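Local coordinates for uncharacterized protein (Actinomyces odontolyticus, PDB 4MJG), which is of unknown function but belongs to the DUF4853 family and is probably made as a bacterial lipoprotein, at residues Gly41-Val46 against Thr178-Ala183. Residues are numbered along the deposited sequence; the frame is centred on the assembly and turned at random.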
# COMPACT_ATOMS: atom_id res chain seq x y z
N GLY A 41 -8.48 -17.10 -0.81
CA GLY A 41 -9.83 -17.56 -0.55
C GLY A 41 -10.26 -16.99 0.79
O GLY A 41 -10.62 -17.73 1.70
N GLY A 42 -10.20 -15.67 0.91
CA GLY A 42 -10.52 -15.02 2.16
C GLY A 42 -10.44 -13.51 2.16
O GLY A 42 -10.91 -12.85 1.23
N GLU A 43 -9.79 -12.97 3.19
CA GLU A 43 -9.98 -11.59 3.59
C GLU A 43 -8.68 -10.94 4.01
O GLU A 43 -7.71 -11.62 4.35
CB GLU A 43 -10.98 -11.54 4.75
CG GLU A 43 -10.61 -12.43 5.94
CD GLU A 43 -11.72 -12.57 6.98
OE1 GLU A 43 -12.91 -12.35 6.64
OE2 GLU A 43 -11.40 -12.91 8.14
N LEU A 44 -8.68 -9.61 4.00
CA LEU A 44 -7.55 -8.83 4.50
C LEU A 44 -7.81 -8.34 5.92
O LEU A 44 -8.93 -7.98 6.26
CB LEU A 44 -7.31 -7.61 3.60
CG LEU A 44 -6.86 -7.84 2.16
CD1 LEU A 44 -6.86 -6.52 1.40
CD2 LEU A 44 -5.48 -8.47 2.11
N THR A 45 -6.76 -8.34 6.74
CA THR A 45 -6.79 -7.73 8.06
C THR A 45 -6.10 -6.37 7.96
O THR A 45 -5.06 -6.26 7.33
CB THR A 45 -6.04 -8.59 9.08
OG1 THR A 45 -6.58 -9.91 9.08
CG2 THR A 45 -6.15 -8.01 10.48
N VAL A 46 -6.68 -5.34 8.57
CA VAL A 46 -6.08 -4.00 8.50
C VAL A 46 -5.06 -3.85 9.62
O VAL A 46 -5.41 -3.69 10.79
CB VAL A 46 -7.15 -2.89 8.57
CG1 VAL A 46 -6.50 -1.52 8.42
CG2 VAL A 46 -8.21 -3.10 7.50
N THR A 178 -11.40 -6.38 9.70
CA THR A 178 -11.16 -7.14 8.48
C THR A 178 -11.95 -6.57 7.31
O THR A 178 -12.96 -5.90 7.50
CB THR A 178 -11.56 -8.62 8.67
OG1 THR A 178 -12.95 -8.70 8.98
CG2 THR A 178 -10.76 -9.26 9.79
N LEU A 179 -11.47 -6.85 6.10
CA LEU A 179 -12.14 -6.44 4.88
C LEU A 179 -12.60 -7.66 4.10
O LEU A 179 -11.81 -8.58 3.87
CB LEU A 179 -11.20 -5.61 4.01
CG LEU A 179 -10.65 -4.34 4.64
CD1 LEU A 179 -9.61 -3.71 3.73
CD2 LEU A 179 -11.77 -3.35 4.92
N THR A 180 -13.87 -7.67 3.71
CA THR A 180 -14.42 -8.75 2.89
C THR A 180 -15.22 -8.17 1.73
O THR A 180 -15.84 -7.11 1.85
CB THR A 180 -15.28 -9.72 3.72
OG1 THR A 180 -16.01 -8.99 4.71
CG2 THR A 180 -14.41 -10.76 4.41
N THR A 181 -15.19 -8.89 0.60
CA THR A 181 -15.76 -8.41 -0.66
C THR A 181 -17.28 -8.21 -0.57
O THR A 181 -17.97 -8.94 0.15
CB THR A 181 -15.44 -9.37 -1.81
OG1 THR A 181 -15.91 -10.69 -1.49
CG2 THR A 181 -13.93 -9.43 -2.07
N GLY A 182 -17.79 -7.23 -1.32
CA GLY A 182 -19.21 -6.89 -1.31
C GLY A 182 -19.50 -5.71 -0.40
O GLY A 182 -18.80 -5.50 0.59
N ALA A 183 -20.53 -4.94 -0.75
CA ALA A 183 -20.98 -3.78 0.03
C ALA A 183 -19.88 -2.73 0.20
O ALA A 183 -20.15 -1.59 0.57
CB ALA A 183 -21.51 -4.22 1.39
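E43 has CG between its backbone N and carbonyl carbon (chi1 54°), and the chain runs extended from there (chi2 -170°). This lays the side chain alongside that of T180, the two pointing the same way. The methyl CG2 of T180 comes 3.5 Å from CB of E43. The carboxylate reaches on past this methyl, and OE2 of E43 lies 4.1 Å from CG2 of T178. OE2 also makes a weak hydrogen bond to S166 on strand 161-166. T178 OG1 bonds chiefly to T164, and weakly to the same S166.

Between the side chains the backbones pair. L179 N donates to L44 O over 2.8 Å. The return bond from L44 N to L179 O is weak, at 3.3 Å. L44 and L179 thus form an antiparallel hydrogen-bonded pair, followed by T45 and T178 as a non-hydrogen-bonded pair. The pairing joins the start of strand 44-55 to the end of strand 176-181 in the eight-stranded antiparallel sheet. G41, three residues before L44, is the C-prime residue of the Schellman motif that ends helix 34-40.

On the sheet face opposite T45 and T178, L44 and L179 lie with CB atoms 4.4 Å apart. Both leucines also touch M161. V46 crosses L179 at an angle, its CG2 4.0 Å from L179 CG.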